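Local coordinates for protein short-chain type dehydrogenase/reductase (Mycobacterium ulcerans, PDB 3SVT) that probably works as an NAD-dependent oxidoreductase of the short-chain dehydrogenase/reductase family, at residues B[7-12]-B[29-34]; B[62-67]-B[86-91]. All blocks are in the same frame, centred on the assembly; numbering follows the deposited sequence.

Both contacts lie in the nucleotide-binding half of the Rossmann fold and follow each other along the chain, contact 1 closing before contact 2 opens. Their centres are about 12 Å apart. They meet through Val32, whose CG2 lies 3.6 Å from Ala64 O and whose CG1 lies 3.9 Å from Gly63 CA, so the last turn of helix 22-33 touches the start of strand 64-69 through this one side chain. Ser37 is also shared: its backbone bonds to Arg12, and Trp88 and His89 touch it. Both contacts sit where strands begin and helices end. In this family the cofactor binds at the other, C-terminal edge of the sheet, so both are structural packing away from that site.

Contact 1: residues B[7-12]-B[29-34]; sequences LSFQDR and AGLVAA
Phe9 packs against Leu31 and Ala34 at the start of the Rossmann fold, where the loop before strand 13-17 meets the C-terminal end of helix 22-33, the first helix of the opening beta-alpha-beta unit. In this family the N-terminal end of that helix faces the cofactor; this contact closes its far end. The aromatic ring reaches two partners with its two ortho carbons. Phe9 CD2 lies 3.7 Å from Ala34 CB. On the other side of the ring, Phe9 CD1 lies 3.8 Å from Leu31 CD2. Both methyls approach the ring obliquely. The leucine side chain crosses the phenylalanine at roughly a right angle; Leu31 CG, anti to its carbonyl carbon (chi1 -71°), carries CD2 toward the ring although the CB bond does not point there. Alanine suits the helix end because its single methyl lets the loop come close, with Phe9 CA 6.0 Å from Ala34 CA. Phenylalanine suits the buried side, where Met235 and Leu238 of helix 227-238 and Tyr14 add further apolar contacts. A type II turn then carries the chain toward the strand, closed by Arg12 N to Phe9 O at 3.2 Å, with Asp11 taking the positive phi. At the exposed margin, the methylene Gln10 CG lies 3.7 Å from Ala34 O.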
loop_
_atom_site.group_PDB
_atom_site.type_symbol
_atom_site.label_atom_id
_atom_site.label_comp_id
_atom_site.label_asym_id
_atom_site.label_seq_id
_atom_site.Cartn_x
_atom_site.Cartn_y
_atom_site.Cartn_z
ATOM N N LEU B 7 -20.000 21.910 -4.676
ATOM C CA LEU B 7 -21.292 21.148 -4.816
ATOM C C LEU B 7 -22.037 21.390 -6.156
ATOM O O LEU B 7 -22.741 20.502 -6.647
ATOM C CB LEU B 7 -22.202 21.453 -3.612
ATOM C CG LEU B 7 -23.574 20.771 -3.514
ATOM C CD1 LEU B 7 -23.488 19.305 -3.908
ATOM C CD2 LEU B 7 -24.162 20.927 -2.100
ATOM N N SER B 8 -21.880 22.581 -6.745
ATOM C CA SER B 8 -22.523 22.917 -8.025
ATOM C C SER B 8 -21.604 22.677 -9.222
ATOM O O SER B 8 -20.373 22.667 -9.096
ATOM C CB SER B 8 -22.980 24.374 -8.039
ATOM O OG SER B 8 -21.860 25.239 -7.994
ATOM N N PHE B 9 -22.224 22.471 -10.380
ATOM C CA PHE B 9 -21.503 22.284 -11.636
ATOM C C PHE B 9 -21.978 23.240 -12.718
ATOM O O PHE B 9 -21.544 23.139 -13.873
ATOM C CB PHE B 9 -21.672 20.849 -12.132
ATOM C CG PHE B 9 -21.157 19.825 -11.176
ATOM C CD1 PHE B 9 -19.838 19.419 -11.220
ATOM C CD2 PHE B 9 -21.992 19.281 -10.216
ATOM C CE1 PHE B 9 -19.359 18.483 -10.326
ATOM C CE2 PHE B 9 -21.519 18.338 -9.320
ATOM C CZ PHE B 9 -20.199 17.941 -9.376
ATOM N N GLN B 10 -22.854 24.168 -12.349
ATOM C CA GLN B 10 -23.463 25.063 -13.324
ATOM C C GLN B 10 -22.421 25.995 -13.908
ATOM O O GLN B 10 -21.629 26.578 -13.175
ATOM C CB GLN B 10 -24.611 25.869 -12.698
ATOM C CG GLN B 10 -25.919 25.102 -12.673
ATOM C CD GLN B 10 -27.106 25.958 -12.344
ATOM O OE1 GLN B 10 -26.970 27.105 -11.903
ATOM N NE2 GLN B 10 -28.295 25.406 -12.551
ATOM N N ASP B 11 -22.427 26.114 -15.234
ATOM C CA ASP B 11 -21.498 26.996 -15.966
ATOM C C ASP B 11 -20.042 26.541 -15.879
ATOM O O ASP B 11 -19.117 27.338 -16.036
ATOM C CB ASP B 11 -21.609 28.457 -15.489
ATOM C CG ASP B 11 -22.947 29.078 -15.792
ATOM O OD1 ASP B 11 -23.674 28.577 -16.676
ATOM O OD2 ASP B 11 -23.266 30.089 -15.137
ATOM N N ARG B 12 -19.835 25.257 -15.628
ATOM C CA ARG B 12 -18.496 24.679 -15.690
ATOM C C ARG B 12 -18.455 23.737 -16.871
ATOM O O ARG B 12 -19.483 23.159 -17.223
ATOM C CB ARG B 12 -18.148 23.933 -14.389
ATOM C CG ARG B 12 -18.094 24.865 -13.175
ATOM C CD ARG B 12 -17.612 24.136 -11.913
ATOM N NE ARG B 12 -17.711 25.001 -10.731
ATOM C CZ ARG B 12 -17.058 24.810 -9.581
ATOM N NH1 ARG B 12 -16.236 23.762 -9.413
ATOM N NH2 ARG B 12 -17.234 25.667 -8.580
ATOM N N ALA B 29 -23.788 12.023 -18.339
ATOM C CA ALA B 29 -25.196 12.195 -18.009
ATOM C C ALA B 29 -25.335 12.990 -16.721
ATOM O O ALA B 29 -26.075 13.979 -16.662
ATOM C CB ALA B 29 -25.882 10.844 -17.858
ATOM N N GLY B 30 -24.638 12.528 -15.685
ATOM C CA GLY B 30 -24.630 13.200 -14.394
ATOM C C GLY B 30 -24.293 14.676 -14.454
ATOM O O GLY B 30 -24.975 15.514 -13.857
ATOM N N LEU B 31 -23.226 14.999 -15.163
ATOM C CA LEU B 31 -22.749 16.392 -15.262
ATOM C C LEU B 31 -23.713 17.295 -16.015
ATOM O O LEU B 31 -24.018 18.426 -15.574
ATOM C CB LEU B 31 -21.370 16.429 -15.935
ATOM C CG LEU B 31 -20.215 15.880 -15.077
ATOM C CD1 LEU B 31 -18.935 15.706 -15.898
ATOM C CD2 LEU B 31 -19.943 16.768 -13.887
ATOM N N VAL B 32 -24.182 16.817 -17.162
ATOM C CA VAL B 32 -25.134 17.606 -17.950
ATOM C C VAL B 32 -26.392 17.862 -17.121
ATOM O O VAL B 32 -26.892 19.004 -17.082
ATOM C CB VAL B 32 -25.497 16.953 -19.303
ATOM C CG1 VAL B 32 -26.587 17.755 -19.994
ATOM C CG2 VAL B 32 -24.252 16.858 -20.209
ATOM N N ALA B 33 -26.864 16.822 -16.426
ATOM C CA ALA B 33 -28.076 16.951 -15.635
ATOM C C ALA B 33 -27.863 17.946 -14.504
ATOM O O ALA B 33 -28.794 18.609 -14.099
ATOM C CB ALA B 33 -28.557 15.585 -15.096
ATOM N N ALA B 34 -26.628 18.083 -14.026
ATOM C CA ALA B 34 -26.329 19.053 -12.972
ATOM C C ALA B 34 -26.100 20.472 -13.505
ATOM O O ALA B 34 -25.800 21.373 -12.720
ATOM C CB ALA B 34 -25.119 18.586 -12.136
#

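Contact 2: residues B[62-67]-B[86-91]; sequences GGAIRY and TAWHGR
Arg66 on strand 64-69 and Trp88 near the end of helix 75-89 are the pair with the nearest CA atoms, yet these are 9.8 Å apart, so long side chains bridge the gap. They run past each other in opposite directions. Arg66 CD sits above the centre of the Trp88 six-membered ring, 3.3 Å from its centroid and 7° off the normal, a tight CH-pi contact. A bend at chi3 (61°) then swings the head group over the five-membered ring: Arg66 CZ lies 4.7 Å from the centroid of the Trp88 five-membered ring in a cation-pi interaction. The guanidinium is not stacked flat. Its plane is turned 74° from the indole and it presents an edge, Arg66 NH1 coming 3.5 Å from Trp88 CG. Arginine fits because it supplies both methylenes and charge to one aromatic face. His89 CE1 lies over the opposite face of the Trp88 ring, 3.4 Å above its plane but offset toward the rim, and His89 ND1 is hydrogen-bonded to Thr13 OG1. The small Ala64 brings its CB to 3.7 Å from Trp88 CZ2. Strand alternation points Ile65 the other way, onto Val52 and Glu56 of helix 45-57, so strand 64-69, paired with strand 37-42, lies between that helix and helix 75-89.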
loop_
_atom_site.group_PDB
_atom_site.type_symbol
_atom_site.label_atom_id
_atom_site.label_comp_id
_atom_site.label_asym_id
_atom_site.label_seq_id
_atom_site.Cartn_x
_atom_site.Cartn_y
_atom_site.Cartn_z
ATOM N N GLY B 62 -29.936 23.825 -17.793
ATOM C CA GLY B 62 -28.818 24.639 -18.286
ATOM C C GLY B 62 -27.659 23.852 -18.871
ATOM O O GLY B 62 -26.659 24.443 -19.286
ATOM N N GLY B 63 -27.788 22.527 -18.898
ATOM C CA GLY B 63 -26.720 21.652 -19.375
ATOM C C GLY B 63 -26.481 21.781 -20.878
ATOM O O GLY B 63 -27.341 22.257 -21.615
ATOM N N ALA B 64 -25.291 21.386 -21.320
ATOM C CA ALA B 64 -24.919 21.418 -22.738
ATOM C C ALA B 64 -24.053 20.205 -23.033
ATOM O O ALA B 64 -23.306 19.748 -22.158
ATOM C CB ALA B 64 -24.162 22.695 -23.065
ATOM N N ILE B 65 -24.152 19.681 -24.251
ATOM C CA ILE B 65 -23.418 18.482 -24.626
ATOM C C ILE B 65 -22.939 18.586 -26.068
ATOM O O ILE B 65 -23.680 19.066 -26.942
ATOM C CB ILE B 65 -24.282 17.216 -24.438
ATOM C CG1 ILE B 65 -23.505 15.943 -24.782
ATOM C CG2 ILE B 65 -25.539 17.277 -25.317
ATOM C CD1 ILE B 65 -22.232 15.711 -23.985
ATOM N N ARG B 66 -21.700 18.127 -26.285
ATOM C CA ARG B 66 -21.013 18.117 -27.579
ATOM C C ARG B 66 -20.218 16.828 -27.712
ATOM O O ARG B 66 -19.917 16.180 -26.710
ATOM C CB ARG B 66 -19.991 19.244 -27.667
ATOM C CG ARG B 66 -20.550 20.614 -27.753
ATOM C CD ARG B 66 -19.431 21.672 -27.818
ATOM N NE ARG B 66 -18.557 21.523 -28.984
ATOM C CZ ARG B 66 -17.702 22.444 -29.418
ATOM N NH1 ARG B 66 -17.587 23.616 -28.797
ATOM N NH2 ARG B 66 -16.959 22.195 -30.490
ATOM N N TYR B 67 -19.831 16.483 -28.936
ATOM C CA TYR B 67 -18.910 15.365 -29.158
ATOM C C TYR B 67 -17.825 15.678 -30.198
ATOM O O TYR B 67 -18.007 16.531 -31.052
ATOM C CB TYR B 67 -19.663 14.106 -29.536
ATOM C CG TYR B 67 -20.099 14.045 -30.983
ATOM C CD1 TYR B 67 -19.427 13.229 -31.906
ATOM C CD2 TYR B 67 -21.179 14.787 -31.436
ATOM C CE1 TYR B 67 -19.833 13.152 -33.227
ATOM C CE2 TYR B 67 -21.584 14.719 -32.758
ATOM C CZ TYR B 67 -20.904 13.907 -33.643
ATOM O OH TYR B 67 -21.308 13.849 -34.950
ATOM N N THR B 86 -11.864 23.546 -24.468
ATOM C CA THR B 86 -11.406 24.725 -23.767
ATOM C C THR B 86 -11.859 26.027 -24.448
ATOM O O THR B 86 -12.231 27.001 -23.790
ATOM C CB THR B 86 -9.876 24.694 -23.693
ATOM O OG1 THR B 86 -9.458 23.444 -23.121
ATOM C CG2 THR B 86 -9.354 25.863 -22.867
ATOM N N ALA B 87 -11.810 26.023 -25.773
ATOM C CA ALA B 87 -12.242 27.153 -26.582
ATOM C C ALA B 87 -13.757 27.369 -26.482
ATOM O O ALA B 87 -14.247 28.474 -26.750
ATOM C CB ALA B 87 -11.827 26.948 -28.035
ATOM N N TRP B 88 -14.487 26.327 -26.080
ATOM C CA TRP B 88 -15.950 26.384 -26.030
ATOM C C TRP B 88 -16.431 27.595 -25.225
ATOM O O TRP B 88 -17.157 28.433 -25.741
ATOM C CB TRP B 88 -16.486 25.095 -25.421
ATOM C CG TRP B 88 -17.985 24.858 -25.515
ATOM C CD1 TRP B 88 -18.944 25.694 -26.029
ATOM C CD2 TRP B 88 -18.685 23.696 -25.044
ATOM N NE1 TRP B 88 -20.192 25.106 -25.920
ATOM C CE2 TRP B 88 -20.054 23.881 -25.320
ATOM C CE3 TRP B 88 -18.281 22.506 -24.436
ATOM C CZ2 TRP B 88 -21.016 22.923 -24.996
ATOM C CZ3 TRP B 88 -19.252 21.548 -24.119
ATOM C CH2 TRP B 88 -20.591 21.764 -24.400
ATOM N N HIS B 89 -16.027 27.666 -23.953
ATOM C CA HIS B 89 -16.342 28.814 -23.080
ATOM C C HIS B 89 -15.107 29.528 -22.540
ATOM O O HIS B 89 -15.246 30.532 -21.831
ATOM C CB HIS B 89 -17.193 28.373 -21.886
ATOM C CG HIS B 89 -18.490 27.748 -22.278
ATOM N ND1 HIS B 89 -18.756 26.409 -22.081
ATOM C CD2 HIS B 89 -19.587 28.271 -22.882
ATOM C CE1 HIS B 89 -19.966 26.137 -22.538
ATOM N NE2 HIS B 89 -20.489 27.249 -23.032
ATOM N N GLY B 90 -13.916 29.036 -22.868
ATOM C CA GLY B 90 -12.669 29.691 -22.453
ATOM C C GLY B 90 -11.902 29.006 -21.336
ATOM O O GLY B 90 -10.727 29.314 -21.117
ATOM N N ARG B 91 -12.545 28.075 -20.635
ATOM C CA ARG B 91 -11.913 27.398 -19.512
ATOM C C ARG B 91 -12.337 25.948 -19.437
ATOM O O ARG B 91 -13.470 25.636 -19.743
ATOM C CB ARG B 91 -12.272 28.095 -18.201
ATOM C CG ARG B 91 -11.244 27.848 -17.102
ATOM C CD ARG B 91 -11.555 28.605 -15.811
ATOM N NE ARG B 91 -11.032 27.915 -14.628
ATOM C CZ ARG B 91 -11.152 28.351 -13.374
ATOM N NH1 ARG B 91 -11.752 29.512 -13.113
ATOM N NH2 ARG B 91 -10.649 27.633 -12.374
#